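PDB 3VAA: shikimate kinase from Bacteroides thetaiotaomicron, which probably transfers a phosphate from ATP to the 3-hydroxyl group of shikimate, a magnesium-dependent step on the way to chorismate. Local coordinates for residues Val26-Thr31 and Thr118-Phe123; Leu49-Ile54 and Asn96-Thr101. One frame throughout, in Å; residues are numbered along the deposited sequence.

Contact 1 (Val26-Thr31 and Thr118-Phe123)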
ATOM      1  N   VAL A  26      -6.514   8.080 -15.910  1.00 41.40           N
ATOM      2  CA  VAL A  26      -6.072   8.030 -14.520  1.00 38.11           C
ATOM      3  C   VAL A  26      -5.376   6.711 -14.162  1.00 34.70           C
ATOM      4  O   VAL A  26      -5.903   5.642 -14.436  1.00 34.46           O
ATOM      5  CB  VAL A  26      -7.269   8.169 -13.564  1.00 38.19           C
ATOM      6  CG1 VAL A  26      -6.817   7.994 -12.113  1.00 37.67           C
ATOM      7  CG2 VAL A  26      -7.957   9.508 -13.761  1.00 41.91           C
ATOM      8  N   ARG A  27      -4.191   6.798 -13.564  1.00 31.53           N
ATOM      9  CA  ARG A  27      -3.464   5.615 -13.068  1.00 29.48           C
ATOM     10  C   ARG A  27      -2.725   6.028 -11.795  1.00 28.16           C
ATOM     11  O   ARG A  27      -1.723   6.766 -11.837  1.00 27.55           O
ATOM     12  CB  ARG A  27      -2.502   5.023 -14.097  1.00 29.91           C
ATOM     13  CG  ARG A  27      -1.769   3.740 -13.621  1.00 27.04           C
ATOM     14  CD  ARG A  27      -0.731   3.337 -14.632  1.00 27.50           C
ATOM     15  NE  ARG A  27      -1.346   2.954 -15.883  1.00 31.30           N
ATOM     16  CZ  ARG A  27      -0.905   3.267 -17.099  1.00 29.63           C
ATOM     17  NH1 ARG A  27       0.161   4.038 -17.294  1.00 31.90           N
ATOM     18  NH2 ARG A  27      -1.566   2.812 -18.146  1.00 33.32           N
ATOM     19  N   ILE A  28      -3.246   5.568 -10.659  1.00 27.54           N
ATOM     20  CA  ILE A  28      -2.697   5.902  -9.349  1.00 26.08           C
ATOM     21  C   ILE A  28      -2.128   4.681  -8.643  1.00 23.85           C
ATOM     22  O   ILE A  28      -2.732   3.604  -8.669  1.00 25.80           O
ATOM     23  CB  ILE A  28      -3.838   6.472  -8.408  1.00 27.29           C
ATOM     24  CG1 ILE A  28      -4.641   7.576  -9.093  1.00 32.67           C
ATOM     25  CG2 ILE A  28      -3.253   6.945  -7.066  1.00 29.41           C
ATOM     26  CD1 ILE A  28      -3.850   8.746  -9.491  1.00 37.23           C
ATOM     27  N   PHE A  29      -0.951   4.830  -8.032  1.00 23.04           N
ATOM     28  CA  PHE A  29      -0.353   3.747  -7.237  1.00 20.97           C
ATOM     29  C   PHE A  29      -0.315   4.219  -5.780  1.00 21.52           C
ATOM     30  O   PHE A  29       0.161   5.303  -5.508  1.00 22.71           O
ATOM     31  CB  PHE A  29       1.079   3.445  -7.652  1.00 20.23           C
ATOM     32  CG  PHE A  29       1.222   2.883  -9.021  1.00 20.13           C
ATOM     33  CD1 PHE A  29       1.000   1.547  -9.253  1.00 19.93           C
ATOM     34  CD2 PHE A  29       1.644   3.693 -10.081  1.00 22.41           C
ATOM     35  CE1 PHE A  29       1.160   1.023 -10.506  1.00 22.90           C
ATOM     36  CE2 PHE A  29       1.805   3.173 -11.349  1.00 20.13           C
ATOM     37  CZ  PHE A  29       1.548   1.851 -11.569  1.00 21.69           C
ATOM     38  N   LEU A  30      -0.802   3.389  -4.862  1.00 21.54           N
ATOM     39  CA  LEU A  30      -0.745   3.710  -3.441  1.00 21.79           C
ATOM     40  C   LEU A  30       0.287   2.800  -2.797  1.00 20.50           C
ATOM     41  O   LEU A  30       0.315   1.574  -3.035  1.00 21.97           O
ATOM     42  CB  LEU A  30      -2.113   3.546  -2.767  1.00 23.39           C
ATOM     43  CG  LEU A  30      -3.265   4.322  -3.412  1.00 25.50           C
ATOM     44  CD1 LEU A  30      -4.600   4.006  -2.718  1.00 28.82           C
ATOM     45  CD2 LEU A  30      -3.024   5.819  -3.443  1.00 25.18           C
ATOM     46  N   THR A  31       1.143   3.413  -1.982  1.00 19.81           N
ATOM     47  CA  THR A  31       2.214   2.730  -1.307  1.00 20.26           C
ATOM     48  C   THR A  31       2.202   3.102   0.178  1.00 20.38           C
ATOM     49  O   THR A  31       1.664   4.149   0.575  1.00 21.06           O
ATOM     50  CB  THR A  31       3.594   3.103  -1.898  1.00 22.00           C
ATOM     51  OG1 THR A  31       3.876   4.480  -1.643  1.00 24.32           O
ATOM     52  CG2 THR A  31       3.658   2.823  -3.440  1.00 24.31           C
ATOM     53  N   THR A 118       5.131   5.547 -14.539  1.00 28.33           N
ATOM     54  CA  THR A 118       3.899   5.075 -15.187  1.00 28.41           C
ATOM     55  C   THR A 118       2.574   5.587 -14.616  1.00 28.97           C
ATOM     56  O   THR A 118       1.551   5.479 -15.283  1.00 31.15           O
ATOM     57  CB  THR A 118       3.839   3.545 -15.251  1.00 27.33           C
ATOM     58  OG1 THR A 118       3.881   2.991 -13.928  1.00 27.76           O
ATOM     59  CG2 THR A 118       5.020   3.001 -16.068  1.00 27.12           C
ATOM     60  N   GLY A 119       2.588   6.156 -13.413  1.00 27.74           N
ATOM     61  CA  GLY A 119       1.371   6.679 -12.825  1.00 28.42           C
ATOM     62  C   GLY A 119       1.676   7.615 -11.681  1.00 28.78           C
ATOM     63  O   GLY A 119       2.841   7.856 -11.382  1.00 30.77           O
ATOM     64  N   LYS A 120       0.626   8.161 -11.077  1.00 28.08           N
ATOM     65  CA  LYS A 120       0.759   9.083  -9.952  1.00 28.79           C
ATOM     66  C   LYS A 120       0.931   8.200  -8.741  1.00 27.00           C
ATOM     67  O   LYS A 120      -0.002   7.487  -8.348  1.00 26.43           O
ATOM     68  CB  LYS A 120      -0.482   9.967  -9.800  1.00 31.26           C
ATOM     69  CG  LYS A 120      -0.708  10.977 -10.937  1.00 33.43           C
ATOM     70  CD  LYS A 120      -2.049  11.708 -10.761  1.00 37.61           C
ATOM     71  CE  LYS A 120      -2.277  12.814 -11.816  1.00 43.07           C
ATOM     72  NZ  LYS A 120      -1.389  13.991 -11.604  1.00 43.82           N
ATOM     73  N   THR A 121       2.101   8.284  -8.125  1.00 26.61           N
ATOM     74  CA  THR A 121       2.456   7.437  -7.003  1.00 25.96           C
ATOM     75  C   THR A 121       2.384   8.200  -5.691  1.00 25.56           C
ATOM     76  O   THR A 121       2.965   9.255  -5.533  1.00 26.99           O
ATOM     77  CB  THR A 121       3.845   6.803  -7.270  1.00 27.21           C
ATOM     78  OG1 THR A 121       3.767   6.087  -8.518  1.00 28.30           O
ATOM     79  CG2 THR A 121       4.249   5.840  -6.159  1.00 29.77           C
ATOM     80  N   VAL A 122       1.615   7.651  -4.750  1.00 23.63           N
ATOM     81  CA  VAL A 122       1.385   8.282  -3.470  1.00 25.10           C
ATOM     82  C   VAL A 122       1.876   7.421  -2.313  1.00 24.76           C
ATOM     83  O   VAL A 122       1.606   6.209  -2.269  1.00 27.20           O
ATOM     84  CB  VAL A 122      -0.148   8.502  -3.259  1.00 25.84           C
ATOM     85  CG1 VAL A 122      -0.422   9.309  -2.010  1.00 27.42           C
ATOM     86  CG2 VAL A 122      -0.783   9.174  -4.461  1.00 27.47           C
ATOM     87  N   PHE A 123       2.629   8.032  -1.403  1.00 23.43           N
ATOM     88  CA  PHE A 123       2.983   7.366  -0.159  1.00 22.43           C
ATOM     89  C   PHE A 123       2.013   7.816   0.926  1.00 22.13           C
ATOM     90  O   PHE A 123       1.919   9.025   1.210  1.00 23.03           O
ATOM     91  CB  PHE A 123       4.410   7.660   0.222  1.00 22.55           C
ATOM     92  CG  PHE A 123       4.763   7.323   1.641  1.00 22.94           C
ATOM     93  CD1 PHE A 123       4.354   6.141   2.228  1.00 22.27           C
ATOM     94  CD2 PHE A 123       5.597   8.168   2.363  1.00 27.54           C
ATOM     95  CE1 PHE A 123       4.702   5.838   3.531  1.00 26.01           C
ATOM     96  CE2 PHE A 123       5.957   7.869   3.663  1.00 25.91           C
ATOM     97  CZ  PHE A 123       5.513   6.702   4.248  1.00 25.16           C
TER
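Strands 27-31 and 120-123 run parallel, their axes 21° apart, and I28, F29, L30 and T31 pair in order with K120, T121, V122 and F123. Four backbone bonds carry the ladder: K120 N to R27 O, F29 N to K120 O, V122 N to F29 O and T31 N to V122 O; F29 thus bonds through its N and O to the residues either side of its partner T121, as in a parallel ladder. At the far end V122 O takes a second donor, because T31 holds its hydroxyl between its backbone N and carbonyl carbon (chi1 66°); T31 OG1 reaches V122 O at 2.9 Å from above the carbonyl plane, whereas the amide of T31 arrives almost head-on. At the near end R27 turns back at chi3 and brings NH1 to within 2.8 Å of T118 O. That bond is nearly straight (166°), with the acceptor close to the guanidinium plane and the donor in the carbonyl plane; R27 NE is bonded to F94 O.

On the face of F29 and T121, the F29 ring reaches back beside the end of helix 111-118. Its edge meets G119 N, with CE2 3.7 Å from that nitrogen, and F29 CD2 passes 3.6 Å from T121 OG1. On the other face I28 CD1 lies against the aliphatic part of K120, 3.6 Å from its CB, while K120 NZ bonds to L197 O. Next along, L30 and V122 point the same way, L30 CD2 3.9 Å from V122 CB.

The side-chain hydrogen bonds across the contact thus lie at its two ends, with mostly apolar side-chain packing between: R27 ties the last residue of helix 111-118 to the central strand, and T31, immediately before the probable P-loop, is fixed to its neighbour through both backbone and hydroxyl.

Contact 2 (Leu49-Ile54 and Asn96-Thr101)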
ATOM      1  N   LEU A  49     -13.483   8.680  -7.993  1.00 40.71           N
ATOM      2  CA  LEU A  49     -13.059   8.870  -9.382  1.00 42.70           C
ATOM      3  C   LEU A  49     -13.874   8.019 -10.369  1.00 43.54           C
ATOM      4  O   LEU A  49     -13.762   8.187 -11.575  1.00 45.02           O
ATOM      5  CB  LEU A  49     -11.573   8.524  -9.542  1.00 40.89           C
ATOM      6  CG  LEU A  49     -10.545   9.356  -8.777  1.00 41.78           C
ATOM      7  CD1 LEU A  49      -9.142   8.846  -9.062  1.00 43.34           C
ATOM      8  CD2 LEU A  49     -10.658  10.819  -9.156  1.00 44.96           C
ATOM      9  N   ASN A  50     -14.680   7.108  -9.836  1.00 43.28           N
ATOM     10  CA  ASN A  50     -15.476   6.178 -10.624  1.00 43.74           C
ATOM     11  C   ASN A  50     -14.589   5.285 -11.508  1.00 42.79           C
ATOM     12  O   ASN A  50     -14.846   5.096 -12.696  1.00 43.97           O
ATOM     13  CB  ASN A  50     -16.550   6.909 -11.457  1.00 48.51           C
ATOM     14  CG  ASN A  50     -17.659   5.983 -11.922  1.00 51.18           C
ATOM     15  OD1 ASN A  50     -18.382   6.288 -12.869  1.00 57.82           O
ATOM     16  ND2 ASN A  50     -17.793   4.838 -11.257  1.00 53.46           N
ATOM     17  N   VAL A  51     -13.518   4.773 -10.916  1.00 38.99           N
ATOM     18  CA  VAL A  51     -12.616   3.839 -11.599  1.00 38.01           C
ATOM     19  C   VAL A  51     -12.477   2.624 -10.682  1.00 36.91           C
ATOM     20  O   VAL A  51     -12.746   2.723  -9.477  1.00 36.52           O
ATOM     21  CB  VAL A  51     -11.233   4.447 -11.883  1.00 36.76           C
ATOM     22  CG1 VAL A  51     -11.342   5.669 -12.787  1.00 37.44           C
ATOM     23  CG2 VAL A  51     -10.526   4.797 -10.588  1.00 34.66           C
ATOM     24  N   PRO A  52     -12.082   1.471 -11.237  1.00 37.55           N
ATOM     25  CA  PRO A  52     -11.930   0.304 -10.377  1.00 35.94           C
ATOM     26  C   PRO A  52     -10.715   0.391  -9.470  1.00 33.73           C
ATOM     27  O   PRO A  52      -9.764   1.098  -9.779  1.00 31.19           O
ATOM     28  CB  PRO A  52     -11.755  -0.855 -11.371  1.00 38.18           C
ATOM     29  CG  PRO A  52     -11.441  -0.238 -12.668  1.00 39.24           C
ATOM     30  CD  PRO A  52     -12.038   1.120 -12.665  1.00 38.91           C
ATOM     31  N   PHE A  53     -10.766  -0.334  -8.357  1.00 33.27           N
ATOM     32  CA  PHE A  53      -9.652  -0.427  -7.412  1.00 30.63           C
ATOM     33  C   PHE A  53      -9.066  -1.824  -7.518  1.00 30.19           C
ATOM     34  O   PHE A  53      -9.809  -2.816  -7.522  1.00 30.93           O
ATOM     35  CB  PHE A  53     -10.142  -0.202  -5.983  1.00 31.52           C
ATOM     36  CG  PHE A  53      -9.137  -0.549  -4.934  1.00 28.38           C
ATOM     37  CD1 PHE A  53      -8.128   0.342  -4.603  1.00 31.53           C
ATOM     38  CD2 PHE A  53      -9.213  -1.754  -4.247  1.00 29.90           C
ATOM     39  CE1 PHE A  53      -7.207   0.029  -3.635  1.00 30.17           C
ATOM     40  CE2 PHE A  53      -8.273  -2.080  -3.273  1.00 29.28           C
ATOM     41  CZ  PHE A  53      -7.289  -1.185  -2.957  1.00 28.79           C
ATOM     42  N   ILE A  54      -7.746  -1.893  -7.646  1.00 28.62           N
ATOM     43  CA  ILE A  54      -7.028  -3.161  -7.730  1.00 28.52           C
ATOM     44  C   ILE A  54      -5.969  -3.258  -6.616  1.00 27.15           C
ATOM     45  O   ILE A  54      -5.101  -2.398  -6.509  1.00 27.17           O
ATOM     46  CB  ILE A  54      -6.321  -3.309  -9.106  1.00 29.02           C
ATOM     47  CG1 ILE A  54      -7.355  -3.278 -10.236  1.00 35.04           C
ATOM     48  CG2 ILE A  54      -5.498  -4.623  -9.167  1.00 32.28           C
ATOM     49  CD1 ILE A  54      -6.749  -3.416 -11.608  1.00 39.59           C
ATOM     50  N   ASN A  96      -7.185   3.981 -16.152  1.00 36.27           N
ATOM     51  CA  ASN A  96      -8.321   4.385 -15.305  1.00 37.06           C
ATOM     52  C   ASN A  96      -8.500   3.408 -14.169  1.00 35.71           C
ATOM     53  O   ASN A  96      -9.458   2.637 -14.128  1.00 35.78           O
ATOM     54  CB  ASN A  96      -9.582   4.539 -16.138  1.00 40.28           C
ATOM     55  CG  ASN A  96      -9.459   5.645 -17.127  1.00 42.32           C
ATOM     56  OD1 ASN A  96      -8.975   6.720 -16.792  1.00 42.60           O
ATOM     57  ND2 ASN A  96      -9.882   5.396 -18.364  1.00 47.67           N
ATOM     58  N   VAL A  97      -7.555   3.467 -13.236  1.00 32.98           N
ATOM     59  CA  VAL A  97      -7.517   2.537 -12.136  1.00 31.46           C
ATOM     60  C   VAL A  97      -6.737   3.110 -10.959  1.00 30.43           C
ATOM     61  O   VAL A  97      -5.890   3.988 -11.126  1.00 28.67           O
ATOM     62  CB  VAL A  97      -6.843   1.204 -12.617  1.00 31.70           C
ATOM     63  CG1 VAL A  97      -5.380   1.435 -13.040  1.00 30.55           C
ATOM     64  CG2 VAL A  97      -6.903   0.160 -11.567  1.00 33.32           C
ATOM     65  N   VAL A  98      -7.076   2.638  -9.766  1.00 28.94           N
ATOM     66  CA  VAL A  98      -6.334   2.945  -8.553  1.00 26.53           C
ATOM     67  C   VAL A  98      -5.769   1.609  -8.121  1.00 25.80           C
ATOM     68  O   VAL A  98      -6.517   0.632  -7.991  1.00 25.76           O
ATOM     69  CB  VAL A  98      -7.215   3.518  -7.423  1.00 27.23           C
ATOM     70  CG1 VAL A  98      -6.368   3.676  -6.148  1.00 23.79           C
ATOM     71  CG2 VAL A  98      -7.813   4.837  -7.864  1.00 29.16           C
ATOM     72  N   ILE A  99      -4.457   1.573  -7.911  1.00 24.47           N
ATOM     73  CA  ILE A  99      -3.735   0.360  -7.591  1.00 23.85           C
ATOM     74  C   ILE A  99      -3.031   0.435  -6.244  1.00 23.43           C
ATOM     75  O   ILE A  99      -2.224   1.307  -6.010  1.00 23.34           O
ATOM     76  CB  ILE A  99      -2.656   0.062  -8.661  1.00 22.76           C
ATOM     77  CG1 ILE A  99      -3.308  -0.091 -10.035  1.00 25.88           C
ATOM     78  CG2 ILE A  99      -1.855  -1.191  -8.247  1.00 23.66           C
ATOM     79  CD1 ILE A  99      -2.365  -0.079 -11.219  1.00 24.31           C
ATOM     80  N   SER A 100      -3.361  -0.489  -5.360  1.00 23.67           N
ATOM     81  CA  SER A 100      -2.702  -0.586  -4.070  1.00 22.90           C
ATOM     82  C   SER A 100      -1.596  -1.650  -4.155  1.00 23.46           C
ATOM     83  O   SER A 100      -1.768  -2.698  -4.793  1.00 24.77           O
ATOM     84  CB  SER A 100      -3.688  -0.958  -2.987  1.00 26.13           C
ATOM     85  OG  SER A 100      -2.992  -1.134  -1.779  1.00 29.98           O
ATOM     86  N   THR A 101      -0.458  -1.364  -3.537  1.00 23.31           N
ATOM     87  CA  THR A 101       0.683  -2.266  -3.561  1.00 23.07           C
ATOM     88  C   THR A 101       0.978  -2.789  -2.148  1.00 24.91           C
ATOM     89  O   THR A 101       0.617  -2.164  -1.161  1.00 26.15           O
ATOM     90  CB  THR A 101       1.942  -1.568  -4.157  1.00 24.14           C
ATOM     91  OG1 THR A 101       2.291  -0.445  -3.344  1.00 26.41           O
ATOM     92  CG2 THR A 101       1.661  -1.089  -5.556  1.00 24.57           C
TER
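P52 and V97 begin a short parallel pairing, in which F53 bridges V98 and I54 bridges I99. Three backbone hydrogen bonds define it. V98 N donates to P52 O at 3.1 Å, I54 N to V98 O, and S100 N to I54 O, the last two both at 2.8 Å; all three have N-H...O angles above 160°. Weaker CA-H...O contacts accompany them, such as I99 CA to I54 O.

The apolar contacts divide between the two faces. Beside F53 and V98, V51 CG2 meets V98 CG2 at 3.8 Å, the two side chains crossing at about a right angle. The ring of F53, its CG anti to the backbone N (chi1 168°), extends along the neighbouring strand: CD1 passes V98 CG1, and CZ reaches S100 CB at 3.6 Å. On the I54 face, the extended I54 chain carries CD1 to V97 CG2, also 3.6 Å away. Ahead of the paired residues, V51 CB and P52 CD also pack against N96 O, at 3.4 and 3.3 Å.

The segment 49-54 enters from helix 38-49, which ends in a Schellman motif with N50 as its positive-phi C-prime residue. This helix covers the F53 face, where F53 rests on K43 and A46, V98 on A46, and S100 on K38, a predicted ATP-binding residue. Strand 53-55 lies at an edge of the five-stranded sheet, while strand 97-100 has strand 27-31 on its other side.

In the fold
Both contacts belong to one parallel sheet of order 2-3-1-4-5, the P-loop kinase arrangement. Strand 27-31 bonds to strand 120-125 in contact 1 and, on its other side, to strand 97-100 of contact 2: L30 N meets I99 O, and I28 O meets I99 N, each at 2.8 Å. Contact 1 joins interior strands and is largely buried; contact 2 includes an edge strand and is only partly so. Side-chain hydrogen bonds supplement the ladder in contact 1, whereas the hydrogen bonds across contact 2 are all between backbone atoms, and its side chains meet mainly by apolar packing. The C-terminal ends of strands 27-31 and 97-100 lie near the predicted ATP-binding K38, whose NZ bonds to T101 O.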